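Local coordinates for adenosine kinase (Sinorhizobium meliloti, PDB 3UBO), which probably transfers a phosphate group from ATP to adenosine, as a member of the pfkB (ribokinase-like) family, and binds adenosine and ADP, at residues A[103-108]-A[141-146]. Residues are numbered along the deposited sequence; the frame is centred on the assembly and turned at random.
Sequences FQTKPL and PEDVED
Glu145 reaches across to Gln104 and Thr105 at the surface of the ribokinase-like fold, where the loop following edge strand 102-103 of the parallel sheet meets the loop that leads into helix 146-150. Glu145 sits at the N-cap position of that helix, and its side chain points back toward segment 103-108. The chain bends at its second torsion (chi2 149°), and the carboxylate settles against the aliphatic base of Gln104, with OE1 3.4 Å from CB. The carboxylate oxygens of Glu145 thus meet the CB of Gln104, while the amide end of Gln104, its plane 83° from that of the carboxylate, leads away from the contact. Glu145 OE1 is hydrogen-bonded to His102 NE2, which ties the helix start to the edge strand. The other oxygen, OE2, accepts a hydrogen bond from a water at 2.8 Å, and the same water takes the backbone N-H of Gln104, also at 2.8 Å. Glu145 OE2 lies 3.4 Å from Thr105 N.

The inner part of the contact is formed by Thr105, a buried residue that also packs on Lys82 and Phe80. Its methyl CG2, anti to the backbone N (OG1 at chi1 -70°), approaches Asp143 OD1 to 3.8 Å, the two side chains crossing at about a right angle. That oxygen also has a long, weak ion pair with Lys82. By contrast, the Gln104 and Lys106 ends run outward along the exposed side, and Lys106 adds little beyond its backbone. With just 183 Å² buried, this is a light surface junction. Thr105 OG1 lies 3.8 Å from the backbone O of Asp143.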
loop_
_atom_site.group_PDB
_atom_site.type_symbol
_atom_site.label_atom_id
_atom_site.label_comp_id
_atom_site.label_asym_id
_atom_site.label_seq_id
_atom_site.Cartn_x
_atom_site.Cartn_y
_atom_site.Cartn_z
ATOM N N PHE A 103 1.550 13.948 -16.401
ATOM C CA PHE A 103 2.244 12.717 -16.798
ATOM C C PHE A 103 1.653 12.148 -18.083
ATOM O O PHE A 103 0.525 11.638 -18.067
ATOM C CB PHE A 103 2.104 11.655 -15.722
ATOM C CG PHE A 103 2.897 10.428 -16.029
ATOM C CD1 PHE A 103 4.291 10.510 -16.121
ATOM C CD2 PHE A 103 2.268 9.190 -16.226
ATOM C CE1 PHE A 103 5.039 9.379 -16.375
ATOM C CE2 PHE A 103 3.018 8.079 -16.493
ATOM C CZ PHE A 103 4.404 8.167 -16.563
ATOM N N GLN A 104 2.414 12.234 -19.178
ATOM C CA GLN A 104 1.894 11.977 -20.522
ATOM C C GLN A 104 2.836 11.036 -21.252
ATOM O O GLN A 104 2.424 10.380 -22.204
ATOM C CB GLN A 104 1.685 13.293 -21.277
ATOM C CG GLN A 104 0.427 13.998 -20.831
ATOM C CD GLN A 104 -0.814 13.078 -20.940
ATOM O OE1 GLN A 104 -0.971 12.391 -21.973
ATOM N NE2 GLN A 104 -1.685 13.039 -19.893
ATOM N N THR A 105 4.089 10.949 -20.791
ATOM C CA THR A 105 5.026 9.946 -21.310
ATOM C C THR A 105 4.399 8.619 -21.797
ATOM O O THR A 105 3.516 8.071 -21.131
ATOM C CB THR A 105 6.186 9.684 -20.382
ATOM O OG1 THR A 105 7.004 10.854 -20.394
ATOM C CG2 THR A 105 6.984 8.542 -20.949
ATOM N N LYS A 106 4.816 8.160 -22.998
ATOM C CA LYS A 106 4.222 6.981 -23.637
ATOM C C LYS A 106 4.716 5.656 -23.027
ATOM O O LYS A 106 5.902 5.476 -22.793
ATOM C CB LYS A 106 4.494 7.012 -25.124
ATOM C CG LYS A 106 3.505 6.169 -25.982
ATOM C CD LYS A 106 4.154 5.533 -27.272
ATOM C CE LYS A 106 3.145 5.519 -28.499
ATOM N NZ LYS A 106 2.293 6.788 -28.603
ATOM N N PRO A 107 3.790 4.727 -22.738
ATOM C CA PRO A 107 4.270 3.498 -22.086
ATOM C C PRO A 107 4.790 2.493 -23.125
ATOM O O PRO A 107 4.291 2.513 -24.244
ATOM C CB PRO A 107 2.989 2.943 -21.423
ATOM C CG PRO A 107 1.862 3.470 -22.280
ATOM C CD PRO A 107 2.318 4.863 -22.655
ATOM N N LEU A 108 5.698 1.602 -22.699
ATOM C CA LEU A 108 6.355 0.568 -23.493
ATOM C C LEU A 108 5.529 -0.346 -24.427
ATOM O O LEU A 108 5.897 -0.513 -25.647
ATOM C CB LEU A 108 7.206 -0.295 -22.597
ATOM C CG LEU A 108 8.603 -0.437 -23.183
ATOM C CD1 LEU A 108 9.054 0.903 -23.716
ATOM C CD2 LEU A 108 9.644 -1.029 -22.227
ATOM N N PRO A 141 15.592 10.242 -25.162
ATOM C CA PRO A 141 15.349 11.572 -25.710
ATOM C C PRO A 141 14.004 11.650 -26.316
ATOM O O PRO A 141 13.432 12.708 -26.266
ATOM C CB PRO A 141 16.425 11.712 -26.742
ATOM C CG PRO A 141 17.553 10.975 -26.167
ATOM C CD PRO A 141 16.918 9.754 -25.565
ATOM N N GLU A 142 13.459 10.551 -26.787
ATOM C CA GLU A 142 12.200 10.587 -27.519
ATOM C C GLU A 142 11.083 10.977 -26.591
ATOM O O GLU A 142 9.976 11.344 -27.027
ATOM C CB GLU A 142 11.972 9.192 -28.036
ATOM C CG GLU A 142 13.358 8.611 -28.324
ATOM C CD GLU A 142 13.490 7.133 -27.993
ATOM O OE1 GLU A 142 13.563 6.780 -26.750
ATOM O OE2 GLU A 142 13.536 6.350 -29.004
ATOM N N ASP A 143 11.394 10.894 -25.297
ATOM C CA ASP A 143 10.409 10.998 -24.224
ATOM C C ASP A 143 10.390 12.372 -23.529
ATOM O O ASP A 143 9.575 12.595 -22.613
ATOM C CB ASP A 143 10.680 9.891 -23.191
ATOM C CG ASP A 143 10.244 8.506 -23.659
ATOM O OD1 ASP A 143 9.080 8.390 -24.146
ATOM O OD2 ASP A 143 11.069 7.567 -23.474
ATOM N N VAL A 144 11.314 13.259 -23.937
ATOM C CA VAL A 144 11.267 14.686 -23.586
ATOM C C VAL A 144 10.000 15.288 -24.235
ATOM O O VAL A 144 9.882 15.287 -25.453
ATOM C CB VAL A 144 12.577 15.465 -23.971
ATOM C CG1 VAL A 144 12.417 16.850 -23.616
ATOM C CG2 VAL A 144 13.834 14.892 -23.246
ATOM N N GLU A 145 8.993 15.658 -23.433
ATOM C CA GLU A 145 7.956 16.586 -23.894
ATOM C C GLU A 145 8.648 17.958 -23.854
ATOM O O GLU A 145 9.212 18.387 -22.817
ATOM C CB GLU A 145 6.670 16.593 -23.046
ATOM C CG GLU A 145 5.627 15.541 -23.360
ATOM C CD GLU A 145 4.810 15.123 -22.107
ATOM O OE1 GLU A 145 3.825 15.859 -21.811
ATOM O OE2 GLU A 145 5.153 14.069 -21.441
ATOM N N ASP A 146 8.619 18.621 -24.998
ATOM C CA ASP A 146 9.480 19.741 -25.338
ATOM C C ASP A 146 8.998 21.061 -24.684
ATOM O O ASP A 146 9.748 21.821 -23.990
ATOM C CB ASP A 146 9.386 19.826 -26.878
ATOM C CG ASP A 146 10.559 20.531 -27.477
ATOM O OD1 ASP A 146 11.143 21.332 -26.694
ATOM O OD2 ASP A 146 10.916 20.295 -28.667
HETATM O O HOH W 1 4.650 13.812 -18.731
#